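Local coordinates for protein carbonic anhydrase (Geobacillus kaustophilus, PDB 3VNP) that catalyses the reversible hydration of carbon dioxide to hydrogencarbonate as a homotrimeric gamma-class carbonic anhydrase that uses magnesium or zinc, at residues 11-14 against 15-19; 29-32 against 33-37; 78-81 against 82-86; 101-104 against 105-109. One frame throughout, in Å; residues are numbered along the deposited sequence.

Contact 1 of 4, residues 11-14 against 15-19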
ATOM      1  N   PRO A  11      13.008   5.403  19.277  1.00 39.34           N
ATOM      2  CA  PRO A  11      13.631   4.388  18.426  1.00 38.68           C
ATOM      3  C   PRO A  11      15.136   4.233  18.631  1.00 38.03           C
ATOM      4  O   PRO A  11      15.865   5.217  18.741  1.00 39.26           O
ATOM      5  CB  PRO A  11      13.287   4.871  17.019  1.00 36.83           C
ATOM      6  CG  PRO A  11      11.945   5.496  17.214  1.00 37.21           C
ATOM      7  CD  PRO A  11      12.142   6.293  18.482  1.00 38.14           C
ATOM      8  N   GLN A  12      15.591   2.991  18.700  1.00 36.80           N
ATOM      9  CA  GLN A  12      17.010   2.709  18.846  1.00 37.59           C
ATOM     10  C   GLN A  12      17.453   1.981  17.579  1.00 35.99           C
ATOM     11  O   GLN A  12      17.190   0.789  17.407  1.00 36.02           O
ATOM     12  CB  GLN A  12      17.261   1.857  20.094  1.00 40.88           C
ATOM     13  CG  GLN A  12      17.276   2.668  21.392  1.00 46.43           C
ATOM     14  CD  GLN A  12      17.438   1.800  22.629  1.00 50.83           C
ATOM     15  OE1 GLN A  12      18.340   0.957  22.703  1.00 53.41           O
ATOM     16  NE2 GLN A  12      16.567   2.006  23.615  1.00 51.03           N
ATOM     17  N   ILE A  13      18.115   2.716  16.689  1.00 33.71           N
ATOM     18  CA  ILE A  13      18.578   2.175  15.411  1.00 32.43           C
ATOM     19  C   ILE A  13      20.078   1.887  15.377  1.00 31.55           C
ATOM     20  O   ILE A  13      20.880   2.742  15.735  1.00 32.15           O
ATOM     21  CB  ILE A  13      18.276   3.163  14.254  1.00 30.89           C
ATOM     22  CG1 ILE A  13      16.890   3.791  14.439  1.00 30.77           C
ATOM     23  CG2 ILE A  13      18.384   2.450  12.920  1.00 29.41           C
ATOM     24  CD1 ILE A  13      15.780   2.810  14.666  1.00 29.74           C
ATOM     25  N   ALA A  14      20.457   0.693  14.932  1.00 30.45           N
ATOM     26  CA  ALA A  14      21.871   0.341  14.837  1.00 30.37           C
ATOM     27  C   ALA A  14      22.544   1.310  13.863  1.00 31.67           C
ATOM     28  O   ALA A  14      21.879   1.903  13.018  1.00 33.34           O
ATOM     29  CB  ALA A  14      22.023  -1.083  14.347  1.00 29.58           C
ATOM     30  N   ALA A  15      23.857   1.466  13.967  1.00 32.12           N
ATOM     31  CA  ALA A  15      24.573   2.392  13.091  1.00 33.28           C
ATOM     32  C   ALA A  15      24.686   1.940  11.633  1.00 32.98           C
ATOM     33  O   ALA A  15      24.669   2.773  10.721  1.00 32.93           O
ATOM     34  CB  ALA A  15      25.969   2.679  13.659  1.00 32.17           C
ATOM     35  N   SER A  16      24.798   0.632  11.411  1.00 31.83           N
ATOM     36  CA  SER A  16      24.921   0.101  10.056  1.00 32.44           C
ATOM     37  C   SER A  16      23.569  -0.058   9.362  1.00 32.43           C
ATOM     38  O   SER A  16      23.503  -0.507   8.215  1.00 31.98           O
ATOM     39  CB  SER A  16      25.628  -1.255  10.075  1.00 32.31           C
ATOM     40  OG  SER A  16      24.796  -2.241  10.655  1.00 35.04           O
ATOM     41  N   ALA A  17      22.494   0.307  10.054  1.00 31.43           N
ATOM     42  CA  ALA A  17      21.157   0.187   9.479  1.00 30.83           C
ATOM     43  C   ALA A  17      20.865   1.253   8.417  1.00 30.59           C
ATOM     44  O   ALA A  17      21.319   2.397   8.515  1.00 29.69           O
ATOM     45  CB  ALA A  17      20.107   0.253  10.582  1.00 29.27           C
ATOM     46  N   PHE A  18      20.109   0.853   7.397  1.00 29.80           N
ATOM     47  CA  PHE A  18      19.711   1.747   6.316  1.00 27.75           C
ATOM     48  C   PHE A  18      18.230   2.111   6.445  1.00 28.57           C
ATOM     49  O   PHE A  18      17.352   1.242   6.367  1.00 26.54           O
ATOM     50  CB  PHE A  18      19.955   1.088   4.954  1.00 26.20           C
ATOM     51  CG  PHE A  18      19.301   1.813   3.798  1.00 25.70           C
ATOM     52  CD1 PHE A  18      19.537   3.165   3.580  1.00 25.60           C
ATOM     53  CD2 PHE A  18      18.465   1.138   2.920  1.00 25.49           C
ATOM     54  CE1 PHE A  18      18.949   3.836   2.500  1.00 24.96           C
ATOM     55  CE2 PHE A  18      17.876   1.800   1.840  1.00 26.15           C
ATOM     56  CZ  PHE A  18      18.121   3.154   1.632  1.00 23.77           C
ATOM     57  N   ILE A  19      17.962   3.395   6.666  1.00 28.79           N
ATOM     58  CA  ILE A  19      16.595   3.892   6.778  1.00 30.13           C
ATOM     59  C   ILE A  19      16.346   4.784   5.558  1.00 30.15           C
ATOM     60  O   ILE A  19      16.798   5.928   5.506  1.00 28.83           O
ATOM     61  CB  ILE A  19      16.384   4.709   8.082  1.00 30.19           C
ATOM     62  CG1 ILE A  19      16.127   3.778   9.274  1.00 32.98           C
ATOM     63  CG2 ILE A  19      15.150   5.598   7.940  1.00 30.52           C
ATOM     64  CD1 ILE A  19      17.030   2.570   9.381  1.00 34.20           C
TER
HETATM   65  O   HOH W   1      21.040   4.200  10.555  1.00 28.50           O

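Contact 2 of 4, residues 29-32 against 33-37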
ATOM      1  N   VAL A  29      10.704   1.151  19.297  1.00 26.28           N
ATOM      2  CA  VAL A  29      11.191   0.313  18.199  1.00 26.11           C
ATOM      3  C   VAL A  29      12.702   0.076  18.307  1.00 27.31           C
ATOM      4  O   VAL A  29      13.467   0.978  18.666  1.00 27.59           O
ATOM      5  CB  VAL A  29      10.892   0.963  16.819  1.00 24.52           C
ATOM      6  CG1 VAL A  29      11.419   0.088  15.705  1.00 23.83           C
ATOM      7  CG2 VAL A  29       9.400   1.181  16.658  1.00 23.46           C
ATOM      8  N   VAL A  30      13.129  -1.145  18.005  1.00 27.22           N
ATOM      9  CA  VAL A  30      14.547  -1.478  18.051  1.00 27.05           C
ATOM     10  C   VAL A  30      14.916  -2.135  16.727  1.00 27.10           C
ATOM     11  O   VAL A  30      14.328  -3.148  16.352  1.00 26.42           O
ATOM     12  CB  VAL A  30      14.867  -2.455  19.217  1.00 26.43           C
ATOM     13  CG1 VAL A  30      16.335  -2.821  19.204  1.00 24.57           C
ATOM     14  CG2 VAL A  30      14.507  -1.815  20.541  1.00 24.79           C
ATOM     15  N   ILE A  31      15.883  -1.548  16.023  1.00 26.00           N
ATOM     16  CA  ILE A  31      16.317  -2.085  14.739  1.00 25.03           C
ATOM     17  C   ILE A  31      17.780  -2.533  14.772  1.00 26.37           C
ATOM     18  O   ILE A  31      18.669  -1.774  15.164  1.00 25.36           O
ATOM     19  CB  ILE A  31      16.092  -1.045  13.614  1.00 23.48           C
ATOM     20  CG1 ILE A  31      14.585  -0.824  13.424  1.00 23.09           C
ATOM     21  CG2 ILE A  31      16.715  -1.526  12.314  1.00 20.78           C
ATOM     22  CD1 ILE A  31      14.230   0.417  12.626  1.00 21.24           C
ATOM     23  N   GLY A  32      18.008  -3.771  14.339  1.00 27.74           N
ATOM     24  CA  GLY A  32      19.338  -4.357  14.339  1.00 27.44           C
ATOM     25  C   GLY A  32      20.319  -3.910  13.275  1.00 30.24           C
ATOM     26  O   GLY A  32      20.016  -3.080  12.418  1.00 30.10           O
ATOM     27  N   GLU A  33      21.510  -4.495  13.341  1.00 32.56           N
ATOM     28  CA  GLU A  33      22.613  -4.196  12.434  1.00 34.78           C
ATOM     29  C   GLU A  33      22.375  -4.738  11.021  1.00 34.88           C
ATOM     30  O   GLU A  33      21.812  -5.820  10.832  1.00 33.78           O
ATOM     31  CB  GLU A  33      23.909  -4.794  13.009  1.00 37.50           C
ATOM     32  CG  GLU A  33      25.179  -3.940  12.877  1.00 41.23           C
ATOM     33  CD  GLU A  33      25.238  -2.767  13.857  1.00 43.99           C
ATOM     34  OE1 GLU A  33      25.037  -2.980  15.075  1.00 44.48           O
ATOM     35  OE2 GLU A  33      25.504  -1.630  13.410  1.00 46.35           O
ATOM     36  N   GLU A  34      22.808  -3.968  10.028  1.00 34.76           N
ATOM     37  CA  GLU A  34      22.678  -4.353   8.628  1.00 34.96           C
ATOM     38  C   GLU A  34      21.255  -4.531   8.083  1.00 33.85           C
ATOM     39  O   GLU A  34      21.085  -4.971   6.946  1.00 32.73           O
ATOM     40  CB  GLU A  34      23.491  -5.628   8.362  1.00 36.25           C
ATOM     41  CG  GLU A  34      25.001  -5.415   8.395  1.00 39.75           C
ATOM     42  CD  GLU A  34      25.786  -6.698   8.176  1.00 41.84           C
ATOM     43  OE1 GLU A  34      25.677  -7.614   9.018  1.00 44.37           O
ATOM     44  OE2 GLU A  34      26.512  -6.792   7.163  1.00 43.70           O
ATOM     45  N   THR A  35      20.230  -4.201   8.864  1.00 32.19           N
ATOM     46  CA  THR A  35      18.883  -4.355   8.338  1.00 32.37           C
ATOM     47  C   THR A  35      18.516  -3.102   7.539  1.00 31.49           C
ATOM     48  O   THR A  35      19.008  -2.004   7.814  1.00 30.91           O
ATOM     49  CB  THR A  35      17.834  -4.599   9.452  1.00 33.12           C
ATOM     50  OG1 THR A  35      17.460  -3.360  10.060  1.00 35.42           O
ATOM     51  CG2 THR A  35      18.393  -5.524  10.500  1.00 32.35           C
ATOM     52  N   SER A  36      17.670  -3.276   6.533  1.00 29.24           N
ATOM     53  CA  SER A  36      17.263  -2.163   5.692  1.00 26.56           C
ATOM     54  C   SER A  36      15.755  -1.971   5.689  1.00 25.24           C
ATOM     55  O   SER A  36      15.003  -2.914   5.465  1.00 25.85           O
ATOM     56  CB  SER A  36      17.766  -2.390   4.268  1.00 24.80           C
ATOM     57  OG  SER A  36      17.563  -3.733   3.880  1.00 23.16           O
ATOM     58  N   ILE A  37      15.327  -0.745   5.962  1.00 23.39           N
ATOM     59  CA  ILE A  37      13.911  -0.391   5.981  1.00 22.67           C
ATOM     60  C   ILE A  37      13.740   0.448   4.706  1.00 24.41           C
ATOM     61  O   ILE A  37      14.276   1.559   4.598  1.00 25.33           O
ATOM     62  CB  ILE A  37      13.575   0.451   7.238  1.00 20.77           C
ATOM     63  CG1 ILE A  37      14.159  -0.218   8.493  1.00 20.12           C
ATOM     64  CG2 ILE A  37      12.069   0.631   7.371  1.00 21.49           C
ATOM     65  CD1 ILE A  37      13.604  -1.587   8.811  1.00 19.26           C
TER

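Contact 3 of 4, residues 78-81 against 82-86. With MG (magnesium ion), chain G.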
ATOM      1  N   VAL A  78      15.177 -12.043   8.348  1.00 30.46           N
ATOM      2  CA  VAL A  78      13.843 -12.046   7.753  1.00 29.73           C
ATOM      3  C   VAL A  78      13.718 -11.125   6.541  1.00 29.80           C
ATOM      4  O   VAL A  78      14.294 -10.036   6.501  1.00 28.83           O
ATOM      5  CB  VAL A  78      12.768 -11.647   8.792  1.00 29.98           C
ATOM      6  CG1 VAL A  78      11.444 -11.338   8.095  1.00 29.14           C
ATOM      7  CG2 VAL A  78      12.579 -12.773   9.787  1.00 30.14           C
ATOM      8  N   THR A  79      12.963 -11.588   5.552  1.00 28.12           N
ATOM      9  CA  THR A  79      12.718 -10.827   4.341  1.00 27.51           C
ATOM     10  C   THR A  79      11.236 -10.474   4.309  1.00 27.10           C
ATOM     11  O   THR A  79      10.386 -11.355   4.304  1.00 27.35           O
ATOM     12  CB  THR A  79      13.055 -11.647   3.079  1.00 28.13           C
ATOM     13  OG1 THR A  79      14.466 -11.621   2.847  1.00 29.39           O
ATOM     14  CG2 THR A  79      12.348 -11.079   1.869  1.00 28.73           C
ATOM     15  N   VAL A  80      10.931  -9.184   4.314  1.00 26.86           N
ATOM     16  CA  VAL A  80       9.546  -8.734   4.257  1.00 26.74           C
ATOM     17  C   VAL A  80       9.350  -8.053   2.905  1.00 25.65           C
ATOM     18  O   VAL A  80       9.919  -6.991   2.632  1.00 23.12           O
ATOM     19  CB  VAL A  80       9.212  -7.739   5.404  1.00 29.00           C
ATOM     20  CG1 VAL A  80       7.768  -7.268   5.280  1.00 30.12           C
ATOM     21  CG2 VAL A  80       9.410  -8.414   6.760  1.00 29.29           C
ATOM     22  N   GLY A  81       8.552  -8.689   2.056  1.00 25.39           N
ATOM     23  CA  GLY A  81       8.295  -8.168   0.726  1.00 25.13           C
ATOM     24  C   GLY A  81       7.588  -6.826   0.673  1.00 25.21           C
ATOM     25  O   GLY A  81       7.098  -6.310   1.678  1.00 24.79           O
ATOM     26  N   HIS A  82       7.532  -6.270  -0.530  1.00 25.30           N
ATOM     27  CA  HIS A  82       6.910  -4.981  -0.769  1.00 25.14           C
ATOM     28  C   HIS A  82       5.501  -4.864  -0.220  1.00 24.12           C
ATOM     29  O   HIS A  82       4.735  -5.821  -0.235  1.00 24.10           O
ATOM     30  CB  HIS A  82       6.842  -4.707  -2.271  1.00 25.97           C
ATOM     31  CG  HIS A  82       8.164  -4.754  -2.963  1.00 26.50           C
ATOM     32  ND1 HIS A  82       9.141  -3.803  -2.765  1.00 27.65           N
ATOM     33  CD2 HIS A  82       8.659  -5.619  -3.879  1.00 26.18           C
ATOM     34  CE1 HIS A  82      10.180  -4.078  -3.532  1.00 27.56           C
ATOM     35  NE2 HIS A  82       9.913  -5.175  -4.220  1.00 27.45           N
ATOM     36  N   GLN A  83       5.173  -3.670   0.255  1.00 23.22           N
ATOM     37  CA  GLN A  83       3.841  -3.375   0.741  1.00 23.56           C
ATOM     38  C   GLN A  83       3.212  -4.478   1.582  1.00 24.47           C
ATOM     39  O   GLN A  83       2.165  -5.023   1.233  1.00 24.88           O
ATOM     40  CB  GLN A  83       2.956  -3.067  -0.463  1.00 25.05           C
ATOM     41  CG  GLN A  83       1.504  -2.780  -0.157  1.00 30.25           C
ATOM     42  CD  GLN A  83       0.660  -2.685  -1.419  1.00 34.70           C
ATOM     43  OE1 GLN A  83      -0.465  -3.189  -1.461  1.00 39.21           O
ATOM     44  NE2 GLN A  83       1.194  -2.032  -2.452  1.00 33.05           N
ATOM     45  N   VAL A  84       3.855  -4.812   2.694  1.00 23.45           N
ATOM     46  CA  VAL A  84       3.318  -5.822   3.583  1.00 22.17           C
ATOM     47  C   VAL A  84       2.818  -5.169   4.867  1.00 22.73           C
ATOM     48  O   VAL A  84       3.355  -4.152   5.316  1.00 23.20           O
ATOM     49  CB  VAL A  84       4.381  -6.888   3.950  1.00 22.34           C
ATOM     50  CG1 VAL A  84       3.943  -7.673   5.202  1.00 18.65           C
ATOM     51  CG2 VAL A  84       4.568  -7.844   2.786  1.00 22.22           C
ATOM     52  N   ILE A  85       1.776  -5.753   5.440  1.00 21.12           N
ATOM     53  CA  ILE A  85       1.236  -5.270   6.698  1.00 22.37           C
ATOM     54  C   ILE A  85       1.597  -6.314   7.760  1.00 22.64           C
ATOM     55  O   ILE A  85       1.304  -7.498   7.605  1.00 23.10           O
ATOM     56  CB  ILE A  85      -0.299  -5.128   6.654  1.00 20.74           C
ATOM     57  CG1 ILE A  85      -0.700  -4.027   5.673  1.00 23.62           C
ATOM     58  CG2 ILE A  85      -0.827  -4.818   8.046  1.00 21.47           C
ATOM     59  CD1 ILE A  85      -2.211  -3.832   5.539  1.00 22.18           C
ATOM     60  N   LEU A  86       2.257  -5.878   8.821  1.00 22.90           N
ATOM     61  CA  LEU A  86       2.625  -6.779   9.904  1.00 23.68           C
ATOM     62  C   LEU A  86       2.007  -6.181  11.142  1.00 24.27           C
ATOM     63  O   LEU A  86       2.363  -5.079  11.551  1.00 23.39           O
ATOM     64  CB  LEU A  86       4.147  -6.859  10.063  1.00 24.47           C
ATOM     65  CG  LEU A  86       4.923  -7.435   8.878  1.00 23.61           C
ATOM     66  CD1 LEU A  86       6.413  -7.409   9.179  1.00 23.88           C
ATOM     67  CD2 LEU A  86       4.458  -8.853   8.605  1.00 22.35           C
TER
HETATM   68 MG    MG G 202      10.975  -7.214  -5.236  1.00 19.94          MG
HETATM   69  O   HOH W   2      12.824  -8.454  -4.114  1.00 53.96           O

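Contact 4 of 4, residues 101-104 against 105-109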
ATOM      1  N   SER A 101       1.324  -9.311   1.353  1.00 27.16           N
ATOM      2  CA  SER A 101       0.698 -10.155   2.364  1.00 26.76           C
ATOM      3  C   SER A 101       0.281  -9.363   3.592  1.00 26.54           C
ATOM      4  O   SER A 101       0.672  -8.209   3.765  1.00 28.03           O
ATOM      5  CB  SER A 101       1.651 -11.269   2.792  1.00 26.86           C
ATOM      6  OG  SER A 101       1.951 -12.121   1.706  1.00 29.87           O
ATOM      7  N   ILE A 102      -0.517  -9.998   4.441  1.00 25.20           N
ATOM      8  CA  ILE A 102      -0.984  -9.382   5.671  1.00 26.72           C
ATOM      9  C   ILE A 102      -0.860 -10.427   6.775  1.00 27.58           C
ATOM     10  O   ILE A 102      -1.508 -11.474   6.724  1.00 29.22           O
ATOM     11  CB  ILE A 102      -2.458  -8.935   5.553  1.00 27.20           C
ATOM     12  CG1 ILE A 102      -2.605  -7.929   4.409  1.00 29.73           C
ATOM     13  CG2 ILE A 102      -2.924  -8.313   6.862  1.00 24.55           C
ATOM     14  CD1 ILE A 102      -4.006  -7.336   4.273  1.00 33.01           C
ATOM     15  N   ILE A 103      -0.013 -10.153   7.762  1.00 26.23           N
ATOM     16  CA  ILE A 103       0.181 -11.086   8.864  1.00 25.33           C
ATOM     17  C   ILE A 103      -0.467 -10.459  10.078  1.00 26.61           C
ATOM     18  O   ILE A 103      -0.027  -9.419  10.560  1.00 26.23           O
ATOM     19  CB  ILE A 103       1.680 -11.318   9.142  1.00 24.57           C
ATOM     20  CG1 ILE A 103       2.424 -11.538   7.820  1.00 24.02           C
ATOM     21  CG2 ILE A 103       1.856 -12.516  10.058  1.00 21.86           C
ATOM     22  CD1 ILE A 103       1.926 -12.721   7.003  1.00 22.33           C
ATOM     23  N   LEU A 104      -1.519 -11.092  10.581  1.00 29.06           N
ATOM     24  CA  LEU A 104      -2.225 -10.532  11.716  1.00 30.31           C
ATOM     25  C   LEU A 104      -1.767 -10.958  13.110  1.00 31.55           C
ATOM     26  O   LEU A 104      -0.894 -11.803  13.274  1.00 31.62           O
ATOM     27  CB  LEU A 104      -3.728 -10.741  11.519  1.00 30.46           C
ATOM     28  CG  LEU A 104      -4.186  -9.997  10.251  1.00 30.57           C
ATOM     29  CD1 LEU A 104      -5.644 -10.262   9.970  1.00 29.90           C
ATOM     30  CD2 LEU A 104      -3.939  -8.502  10.416  1.00 29.00           C
ATOM     31  N   ASP A 105      -2.375 -10.325  14.103  1.00 33.34           N
ATOM     32  CA  ASP A 105      -2.072 -10.491  15.517  1.00 36.01           C
ATOM     33  C   ASP A 105      -1.812 -11.862  16.136  1.00 38.11           C
ATOM     34  O   ASP A 105      -2.636 -12.775  16.072  1.00 38.11           O
ATOM     35  CB  ASP A 105      -3.147  -9.743  16.286  1.00 37.39           C
ATOM     36  CG  ASP A 105      -3.296  -8.315  15.790  1.00 40.90           C
ATOM     37  OD1 ASP A 105      -2.570  -7.424  16.280  1.00 44.38           O
ATOM     38  OD2 ASP A 105      -4.112  -8.084  14.875  1.00 42.04           O
ATOM     39  N   ARG A 106      -0.638 -11.963  16.758  1.00 39.15           N
ATOM     40  CA  ARG A 106      -0.170 -13.165  17.432  1.00 39.70           C
ATOM     41  C   ARG A 106       0.093 -14.309  16.469  1.00 38.23           C
ATOM     42  O   ARG A 106       0.445 -15.414  16.878  1.00 38.23           O
ATOM     43  CB  ARG A 106      -1.159 -13.577  18.522  1.00 43.21           C
ATOM     44  CG  ARG A 106      -1.389 -12.468  19.539  1.00 47.82           C
ATOM     45  CD  ARG A 106      -2.429 -12.846  20.576  1.00 52.58           C
ATOM     46  NE  ARG A 106      -1.852 -13.591  21.689  1.00 57.36           N
ATOM     47  CZ  ARG A 106      -2.567 -14.101  22.687  1.00 60.23           C
ATOM     48  NH1 ARG A 106      -3.886 -13.947  22.706  1.00 59.83           N
ATOM     49  NH2 ARG A 106      -1.963 -14.761  23.668  1.00 62.49           N
ATOM     50  N   ALA A 107      -0.071 -14.041  15.182  1.00 36.08           N
ATOM     51  CA  ALA A 107       0.203 -15.061  14.187  1.00 37.30           C
ATOM     52  C   ALA A 107       1.705 -15.294  14.246  1.00 37.56           C
ATOM     53  O   ALA A 107       2.482 -14.349  14.169  1.00 38.53           O
ATOM     54  CB  ALA A 107      -0.194 -14.574  12.804  1.00 35.91           C
ATOM     55  N   GLU A 108       2.120 -16.545  14.404  1.00 38.24           N
ATOM     56  CA  GLU A 108       3.545 -16.842  14.459  1.00 38.65           C
ATOM     57  C   GLU A 108       4.004 -17.560  13.200  1.00 37.66           C
ATOM     58  O   GLU A 108       3.473 -18.605  12.827  1.00 38.04           O
ATOM     59  CB  GLU A 108       3.867 -17.677  15.696  1.00 40.94           C
ATOM     60  CG  GLU A 108       5.296 -18.197  15.755  1.00 44.51           C
ATOM     61  CD  GLU A 108       5.648 -18.739  17.128  1.00 45.98           C
ATOM     62  OE1 GLU A 108       4.748 -19.300  17.789  1.00 48.39           O
ATOM     63  OE2 GLU A 108       6.820 -18.611  17.541  1.00 46.57           O
ATOM     64  N   ILE A 109       4.997 -16.981  12.544  1.00 36.72           N
ATOM     65  CA  ILE A 109       5.523 -17.550  11.319  1.00 36.80           C
ATOM     66  C   ILE A 109       6.854 -18.230  11.585  1.00 37.03           C
ATOM     67  O   ILE A 109       7.876 -17.582  11.804  1.00 36.91           O
ATOM     68  CB  ILE A 109       5.655 -16.456  10.237  1.00 36.67           C
ATOM     69  CG1 ILE A 109       4.250 -15.976   9.855  1.00 34.59           C
ATOM     70  CG2 ILE A 109       6.394 -16.988   9.020  1.00 32.83           C
ATOM     71  CD1 ILE A 109       4.241 -14.787   8.958  1.00 39.15           C
TER

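Contact 1 of 4, residues 11-14 against 15-19
Ile13 sends its short branch into the hollow of a tight bend, where the methyls Ala17 CB and Ile19 CD1 flank it. The methyl CG2 lies 3.6 Å from Ala17 CB, and the same CG2 is 3.8 Å from CD1 of Ile19. The first torsion explains the reach: with CG1 folded back beside the backbone N (chi1 -41°), CG2 is the branch left to project into the bend. A branched residue suits this post because one arm can fill the corner while the longer one packs on the next coil. Ala17 points its single methyl toward Ile13, a bump small enough to fit on the inside of the corner; Ala14 CB stands more loosely beside it, 4.4 Å from Ala17 CB. The bend joins strands 12-13 and 18-19, which belong to two different parallel sheets, so it forms one corner of the left-handed parallel beta-helix built by hexapeptide-repeat proteins. Nearby, helix 146-170 runs past the corner, and Lys167 NZ bonds to Ala17 O. Polar closure of the bend is slight. Ala17 N gives a weak bond to Ala14 O, 3.4 Å long, and a water donates to Ala17 O at 2.7 Å and, weakly, to Ala14 O. Within the bend the fit probably owes more to methyl packing than to the weak main-chain bond.

Contact 2 of 4, residues 29-32 against 33-37
Thr35 stands across the path of Ile31, its hydroxyl side turned to the isoleucine and its methyl side to the backbone of Gly32. The approach is close: OG1 is 3.0 Å from Ile31 CG2, tight for an oxygen beside a methyl. That oxygen sits between the backbone N and the carbonyl carbon of its own residue (chi1 81°), a placement that leaves it near enough to give a weak hydrogen bond to Gly32 O, 3.5 Å long. The other branch, CG2, lies against the same peptide, 3.7 Å from Gly32 C. Threonine suits this place because its two branches differ in character, one able to donate to a carbonyl and the other to pack. Residues 32 to 35 make a type II beta turn, with Glu34 taking the positive phi of its third position, and the turn is a corner of the left-handed parallel beta-helix, passing the chain from strand 29-31 to strand 36-37 in another sheet. With an alanine in place of the threonine, Gly32 O is likely to lose its weak hydroxyl partner, and a gap to open beside Ile31 CG2. Further along, Ile31 and Ile37 reach toward each other tip to tip in the buried interior, with Ile31 CD1 4.2 Å from Ile37 CG1. Glu33 starts away from the 29-32 side; its OE2 bonds to Ser16 OG in the neighbouring coil, while its N is held by Asn54 OD1.

Contact 3 of 4, residues 78-81 against 82-86
Val84 turns back over Val80 and Gly81 as the chain rounds the corner between strands 79-80 and 85-87. Its CB lies 3.7 Å from Val80 CG1. From there CG1, anti to the backbone N (chi1 162°), runs on to meet that same Val80 CG1 at 3.8 Å. The second methyl, CG2, leans instead on the peptide of Gly81, only 3.2 Å from Gly81 O. Beta-branched valine thus covers a side chain and a carbonyl at once, and Gly81 puts no side chain of its own at the corner. Deeper in the beta-helix core, Val80 CG2 and Leu86 CD1 meet end to end at 4.0 Å. His82 leaves the bend on the outside: CB stays near Gly81, while NE2 binds the magnesium ion at 2.5 Å, together with a water molecule. His65 and His87 of the second subunit complete the ligands seen, and ND1 of His82 bonds weakly to Asp60 OD2, which would limit turning of the ring. The chemistry divides at the corner: apolar side chains pack inside it and probably steady the backbone from which the imidazole is presented to the subunit-interface metal site of the gamma-class carbonic anhydrases.

Contact 4 of 4, residues 101-104 against 105-109
Leu104 to Ala107 form a type II beta turn, in which Arg106 takes a positive phi of 67° and Ala107 N bonds to Leu104 O at 3.1 Å, although the position of that oxygen is less certain. Inside the bend Ile109 and Ile103 reach toward each other tip to tip, Ile109 CD1 lying 3.5 Å from Ile103 CG2 and 3.7 Å from Ile103 CD1. One terminal methyl thus touches both arms of the facing isoleucine, whose second torsion (-59°) bends CD1 round to it. Ala107 CB fills the remaining corner, 4.0 Å from Ile103 CG2; its small size suits so narrow a turn. Replacing Ile103 by an alanine would probably open a gap round Ile109 CD1, leaving the end of the Ile109 side chain freer to turn. On the outer side, Leu104 packs on Met99 of the third subunit, a place suited to an apolar residue. Asp105 points away from the corner, where OD1 accepts bonds from Ser67 OG and His87 ND1. The turn is thus a coil corner of the left-handed beta-helix with two chemistries: branched aliphatic chains fill its inside, while its carboxylate is a second-shell group that would help orient the metal-binding His87.

All four contacts are corners of one left-handed parallel beta-helix, in series along the chain. Contacts 1 and 2 are stacked directly, their centres 5 Å apart: Ser16 OG and Glu34 N, at 2.7 Å, probably hydrogen-bond, and Ile13 CD1 packs on Ile31 CD1 at 3.5 Å. Contacts 3 and 4 also touch, with centres 11 Å apart and Ile85 O 3.0 Å from Ile103 N. Contacts 2 and 3 come no nearer than about 7 Å at their nearest atoms. Contact 3 supplies His82 to a magnesium ion shared with the second subunit; contact 4 backs His87 at a different magnesium ion, about 7 Å from the Asp105 side chain. Contact 1 lies away from the metal sites.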